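Local structure of flap endonuclease 1 (Desulfurococcus amylolyticus, 3ORY) at residues 30-43 against 85-98. The protein probably cleaves the 5' flaps of branched DNA structures during replication and repair, as expected of a flap endonuclease of the XPG family. Numbering follows the deposited sequence.
Sequences LRILHGKIIVIDGY and AGIKPVYVFDGKPP
Tyr43 reaches across to the chain beyond the facing strand, where its OH donates to Lys96 O at 2.6 Å, the hydroxyl sitting 27° out of the plane of that carbonyl; a water bridges the same hydroxyl to Asp94 O. Asp94 itself forms an Asx turn, OD2 accepting from Lys96 N, while OD1 pairs with Lys101. Behind this tip, backbone bonds run alternately from one strand to the other, from Lys88 N–Lys36 O, by way of Ile40 N–Val90 O at 2.7 Å, to Gly42 N–Val92 O. Such parallel pairing, with the 41 intervening residues containing helix but no strand, is the beta-alpha-beta crossover expected of a PIN-like nuclease core, and strand 37-41 ends at Asp41, which N-caps the next helix through Asn44 N and lies beside a phosphate ion probably taken up from the crystallisation liquor. On the face covered by helix 167-176, Val39 CG2 meets Val92 CG1 at 3.8 Å. On the other, Ile40 lies alongside Tyr91 with CB over the ring face, and CG2 of Ile40, set opposite its own backbone N, is thereby brought to 3.5 Å from Tyr91 CE1. Asp94 CB sits over one face of the Tyr43 ring, offset toward its rim, 3.9 Å from the centroid, and Pro98 CD closes on Tyr43 CZ. A leucine in place of this tyrosine would probably leave Lys96 O without its hydroxyl donor and Asp94 CB without a ring face to lie against. Farther back, Ile38 CG1 packs on Ile87 CG2 at 3.6 Å.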
loop_
_atom_site.group_PDB
_atom_site.type_symbol
_atom_site.label_atom_id
_atom_site.label_comp_id
_atom_site.label_asym_id
_atom_site.label_seq_id
_atom_site.Cartn_x
_atom_site.Cartn_y
_atom_site.Cartn_z
ATOM N N LEU A 30 0.336 7.039 -15.671
ATOM C CA LEU A 30 -1.025 6.706 -15.259
ATOM C C LEU A 30 -2.030 6.567 -16.415
ATOM O O LEU A 30 -2.897 5.695 -16.373
ATOM C CB LEU A 30 -1.515 7.737 -14.236
ATOM C CG LEU A 30 -1.398 7.506 -12.723
ATOM C CD1 LEU A 30 -0.221 6.637 -12.318
ATOM C CD2 LEU A 30 -1.350 8.847 -11.991
ATOM N N ARG A 31 -1.895 7.406 -17.447
ATOM C CA ARG A 31 -2.882 7.484 -18.533
ATOM C C ARG A 31 -3.035 6.183 -19.334
ATOM O O ARG A 31 -4.112 5.909 -19.872
ATOM C CB ARG A 31 -2.585 8.673 -19.465
ATOM C CG ARG A 31 -3.825 9.362 -20.072
ATOM C CD ARG A 31 -4.406 8.594 -21.282
ATOM N NE ARG A 31 -5.236 9.410 -22.180
ATOM C CZ ARG A 31 -6.498 9.780 -21.942
ATOM N NH1 ARG A 31 -7.115 9.436 -20.813
ATOM N NH2 ARG A 31 -7.144 10.519 -22.839
ATOM N N ILE A 32 -1.981 5.374 -19.403
ATOM C CA ILE A 32 -2.074 4.068 -20.067
ATOM C C ILE A 32 -3.235 3.210 -19.501
ATOM O O ILE A 32 -3.862 2.440 -20.230
ATOM C CB ILE A 32 -0.697 3.322 -20.087
ATOM C CG1 ILE A 32 0.059 3.627 -21.392
ATOM C CG2 ILE A 32 -0.855 1.811 -19.963
ATOM C CD1 ILE A 32 1.060 4.769 -21.298
ATOM N N LEU A 33 -3.541 3.393 -18.217
ATOM C CA LEU A 33 -4.618 2.648 -17.552
ATOM C C LEU A 33 -5.995 3.320 -17.651
ATOM O O LEU A 33 -6.933 2.923 -16.955
ATOM C CB LEU A 33 -4.262 2.403 -16.077
ATOM C CG LEU A 33 -3.047 1.523 -15.748
ATOM C CD1 LEU A 33 -2.673 1.657 -14.270
ATOM C CD2 LEU A 33 -3.292 0.066 -16.110
ATOM N N HIS A 34 -6.118 4.324 -18.521
ATOM C CA HIS A 34 -7.364 5.082 -18.674
ATOM C C HIS A 34 -8.545 4.144 -18.866
ATOM O O HIS A 34 -8.453 3.161 -19.609
ATOM C CB HIS A 34 -7.279 6.065 -19.859
ATOM C CG HIS A 34 -7.337 5.400 -21.201
ATOM N ND1 HIS A 34 -8.527 5.132 -21.846
ATOM C CD2 HIS A 34 -6.358 4.925 -22.007
ATOM C CE1 HIS A 34 -8.277 4.529 -22.996
ATOM N NE2 HIS A 34 -6.968 4.393 -23.118
ATOM N N GLY A 35 -9.644 4.440 -18.179
ATOM C CA GLY A 35 -10.857 3.631 -18.263
ATOM C C GLY A 35 -10.895 2.398 -17.371
ATOM O O GLY A 35 -11.949 1.785 -17.225
ATOM N N LYS A 36 -9.761 2.024 -16.775
ATOM C CA LYS A 36 -9.710 0.829 -15.911
ATOM C C LYS A 36 -10.175 1.119 -14.486
ATOM O O LYS A 36 -9.960 2.209 -13.953
ATOM C CB LYS A 36 -8.308 0.202 -15.889
ATOM C CG LYS A 36 -7.783 -0.257 -17.263
ATOM C CD LYS A 36 -8.432 -1.557 -17.723
ATOM C CE LYS A 36 -8.462 -1.694 -19.257
ATOM N NZ LYS A 36 -7.154 -1.375 -19.892
ATOM N N ILE A 37 -10.826 0.131 -13.884
ATOM C CA ILE A 37 -11.183 0.188 -12.473
ATOM C C ILE A 37 -10.033 -0.406 -11.679
ATOM O O ILE A 37 -9.621 -1.540 -11.925
ATOM C CB ILE A 37 -12.499 -0.567 -12.184
ATOM C CG1 ILE A 37 -13.648 0.025 -13.020
ATOM C CG2 ILE A 37 -12.817 -0.545 -10.657
ATOM C CD1 ILE A 37 -14.947 -0.796 -13.021
ATOM N N ILE A 38 -9.498 0.367 -10.738
ATOM C CA ILE A 38 -8.385 -0.095 -9.912
ATOM C C ILE A 38 -8.834 -0.119 -8.462
ATOM O O ILE A 38 -9.334 0.891 -7.945
ATOM C CB ILE A 38 -7.119 0.795 -10.083
ATOM C CG1 ILE A 38 -6.653 0.840 -11.544
ATOM C CG2 ILE A 38 -5.979 0.338 -9.156
ATOM C CD1 ILE A 38 -6.218 -0.476 -12.117
ATOM N N VAL A 39 -8.691 -1.273 -7.814
ATOM C CA VAL A 39 -9.064 -1.375 -6.408
ATOM C C VAL A 39 -7.843 -1.167 -5.508
ATOM O O VAL A 39 -6.906 -1.965 -5.502
ATOM C CB VAL A 39 -9.893 -2.657 -6.090
ATOM C CG1 VAL A 39 -9.151 -3.928 -6.459
ATOM C CG2 VAL A 39 -10.339 -2.677 -4.627
ATOM N N ILE A 40 -7.867 -0.078 -4.751
ATOM C CA ILE A 40 -6.699 0.364 -3.994
ATOM C C ILE A 40 -6.832 -0.007 -2.529
ATOM O O ILE A 40 -7.786 0.404 -1.854
ATOM C CB ILE A 40 -6.504 1.902 -4.121
ATOM C CG1 ILE A 40 -6.462 2.306 -5.604
ATOM C CG2 ILE A 40 -5.233 2.358 -3.368
ATOM C CD1 ILE A 40 -6.677 3.826 -5.846
ATOM N N ASP A 41 -5.878 -0.788 -2.027
ATOM C CA ASP A 41 -5.915 -1.140 -0.625
ATOM C C ASP A 41 -5.792 0.132 0.197
ATOM O O ASP A 41 -4.864 0.926 0.005
ATOM C CB ASP A 41 -4.829 -2.138 -0.256
ATOM C CG ASP A 41 -4.939 -2.581 1.176
ATOM O OD1 ASP A 41 -5.743 -3.497 1.457
ATOM O OD2 ASP A 41 -4.240 -1.994 2.028
ATOM N N GLY A 42 -6.769 0.325 1.077
ATOM C CA GLY A 42 -6.922 1.556 1.844
ATOM C C GLY A 42 -5.790 1.811 2.830
ATOM O O GLY A 42 -5.152 2.851 2.773
ATOM N N TYR A 43 -5.528 0.860 3.722
ATOM C CA TYR A 43 -4.491 1.047 4.753
ATOM C C TYR A 43 -3.125 1.253 4.118
ATOM O O TYR A 43 -2.369 2.118 4.556
ATOM C CB TYR A 43 -4.458 -0.130 5.761
ATOM C CG TYR A 43 -5.635 -0.192 6.722
ATOM C CD1 TYR A 43 -6.762 0.614 6.545
ATOM C CD2 TYR A 43 -5.636 -1.091 7.794
ATOM C CE1 TYR A 43 -7.851 0.534 7.422
ATOM C CE2 TYR A 43 -6.719 -1.169 8.679
ATOM C CZ TYR A 43 -7.819 -0.357 8.481
ATOM O OH TYR A 43 -8.903 -0.432 9.331
ATOM N N ALA A 85 -6.097 11.040 -14.750
ATOM C CA ALA A 85 -5.504 10.093 -15.679
ATOM C C ALA A 85 -6.536 9.168 -16.334
ATOM O O ALA A 85 -6.187 8.374 -17.212
ATOM C CB ALA A 85 -4.438 9.279 -14.972
ATOM N N GLY A 86 -7.796 9.258 -15.904
ATOM C CA GLY A 86 -8.871 8.434 -16.475
ATOM C C GLY A 86 -9.102 7.110 -15.760
ATOM O O GLY A 86 -9.937 6.303 -16.180
ATOM N N ILE A 87 -8.364 6.886 -14.676
ATOM C CA ILE A 87 -8.533 5.681 -13.857
ATOM C C ILE A 87 -9.788 5.819 -12.988
ATOM O O ILE A 87 -10.086 6.897 -12.481
ATOM C CB ILE A 87 -7.272 5.388 -13.000
ATOM C CG1 ILE A 87 -6.088 5.002 -13.898
ATOM C CG2 ILE A 87 -7.536 4.280 -11.992
ATOM C CD1 ILE A 87 -4.724 5.221 -13.252
ATOM N N LYS A 88 -10.528 4.726 -12.845
ATOM C CA LYS A 88 -11.699 4.702 -11.975
ATOM C C LYS A 88 -11.323 4.022 -10.660
ATOM O O LYS A 88 -11.328 2.794 -10.571
ATOM C CB LYS A 88 -12.872 4.003 -12.674
ATOM C CG LYS A 88 -13.283 4.699 -13.979
ATOM C CD LYS A 88 -14.495 4.049 -14.618
ATOM C CE LYS A 88 -14.974 4.885 -15.799
ATOM N NZ LYS A 88 -15.881 4.114 -16.682
ATOM N N PRO A 89 -10.975 4.823 -9.635
ATOM C CA PRO A 89 -10.488 4.198 -8.412
ATOM C C PRO A 89 -11.593 3.809 -7.438
ATOM O O PRO A 89 -12.628 4.481 -7.343
ATOM C CB PRO A 89 -9.594 5.287 -7.806
ATOM C CG PRO A 89 -10.244 6.587 -8.232
ATOM C CD PRO A 89 -11.030 6.295 -9.513
ATOM N N VAL A 90 -11.357 2.714 -6.722
ATOM C CA VAL A 90 -12.188 2.312 -5.601
ATOM C C VAL A 90 -11.236 1.831 -4.505
ATOM O O VAL A 90 -10.287 1.089 -4.775
ATOM C CB VAL A 90 -13.235 1.218 -5.992
ATOM C CG1 VAL A 90 -12.587 0.051 -6.753
ATOM C CG2 VAL A 90 -14.016 0.714 -4.757
ATOM N N TYR A 91 -11.465 2.286 -3.283
ATOM C CA TYR A 91 -10.628 1.884 -2.163
ATOM C C TYR A 91 -11.280 0.722 -1.433
ATOM O O TYR A 91 -12.491 0.538 -1.514
ATOM C CB TYR A 91 -10.388 3.070 -1.215
ATOM C CG TYR A 91 -9.400 4.072 -1.788
ATOM C CD1 TYR A 91 -8.041 4.015 -1.459
ATOM C CD2 TYR A 91 -9.823 5.063 -2.670
ATOM C CE1 TYR A 91 -7.132 4.943 -1.991
ATOM C CE2 TYR A 91 -8.929 5.981 -3.206
ATOM C CZ TYR A 91 -7.589 5.910 -2.866
ATOM O OH TYR A 91 -6.726 6.826 -3.405
ATOM N N VAL A 92 -10.471 -0.083 -0.753
ATOM C CA VAL A 92 -11.000 -1.154 0.072
ATOM C C VAL A 92 -10.374 -1.065 1.458
ATOM O O VAL A 92 -9.151 -0.971 1.592
ATOM C CB VAL A 92 -10.802 -2.560 -0.570
ATOM C CG1 VAL A 92 -9.339 -2.821 -0.932
ATOM C CG2 VAL A 92 -11.379 -3.667 0.342
ATOM N N PHE A 93 -11.219 -1.083 2.488
ATOM C CA PHE A 93 -10.743 -0.952 3.853
ATOM C C PHE A 93 -10.933 -2.230 4.642
ATOM O O PHE A 93 -11.951 -2.922 4.500
ATOM C CB PHE A 93 -11.429 0.234 4.549
ATOM C CG PHE A 93 -10.979 1.569 4.025
ATOM C CD1 PHE A 93 -9.770 2.113 4.425
ATOM C CD2 PHE A 93 -11.770 2.279 3.126
ATOM C CE1 PHE A 93 -9.339 3.370 3.935
ATOM C CE2 PHE A 93 -11.355 3.518 2.619
ATOM C CZ PHE A 93 -10.132 4.063 3.028
ATOM N N ASP A 94 -9.941 -2.508 5.486
ATOM C CA ASP A 94 -9.817 -3.734 6.265
ATOM C C ASP A 94 -10.978 -3.853 7.234
ATOM O O ASP A 94 -11.537 -2.842 7.669
ATOM C CB ASP A 94 -8.491 -3.681 7.050
ATOM C CG ASP A 94 -7.941 -5.058 7.380
ATOM O OD1 ASP A 94 -7.076 -5.543 6.623
ATOM O OD2 ASP A 94 -8.369 -5.654 8.399
ATOM N N GLY A 95 -11.332 -5.088 7.570
ATOM C CA GLY A 95 -12.362 -5.360 8.565
ATOM C C GLY A 95 -11.912 -5.062 9.985
ATOM O O GLY A 95 -12.738 -4.935 10.884
ATOM N N LYS A 96 -10.607 -4.937 10.185
ATOM C CA LYS A 96 -10.056 -4.636 11.512
ATOM C C LYS A 96 -9.461 -3.235 11.556
ATOM O O LYS A 96 -8.942 -2.752 10.549
ATOM C CB LYS A 96 -8.990 -5.675 11.909
ATOM C CG LYS A 96 -9.541 -7.097 12.161
ATOM C CD LYS A 96 -10.680 -7.064 13.182
ATOM C CE LYS A 96 -11.448 -8.386 13.218
ATOM N NZ LYS A 96 -10.541 -9.513 13.602
ATOM N N PRO A 97 -9.522 -2.572 12.734
ATOM C CA PRO A 97 -8.851 -1.272 12.840
ATOM C C PRO A 97 -7.334 -1.418 12.681
ATOM O O PRO A 97 -6.784 -2.488 12.974
ATOM C CB PRO A 97 -9.234 -0.763 14.247
ATOM C CG PRO A 97 -9.880 -1.885 14.948
ATOM C CD PRO A 97 -10.268 -2.935 13.953
ATOM N N PRO A 98 -6.653 -0.358 12.208
ATOM C CA PRO A 98 -5.228 -0.467 11.912
ATOM C C PRO A 98 -4.399 -0.750 13.164
ATOM O O PRO A 98 -3.321 -1.362 13.060
ATOM C CB PRO A 98 -4.889 0.905 11.312
ATOM C CG PRO A 98 -5.938 1.827 11.890
ATOM C CD PRO A 98 -7.172 0.991 11.941
HETATM O O HOH W 1 -7.362 -1.420 3.938
HETATM O O HOH W 2 -11.562 -0.067 8.001
#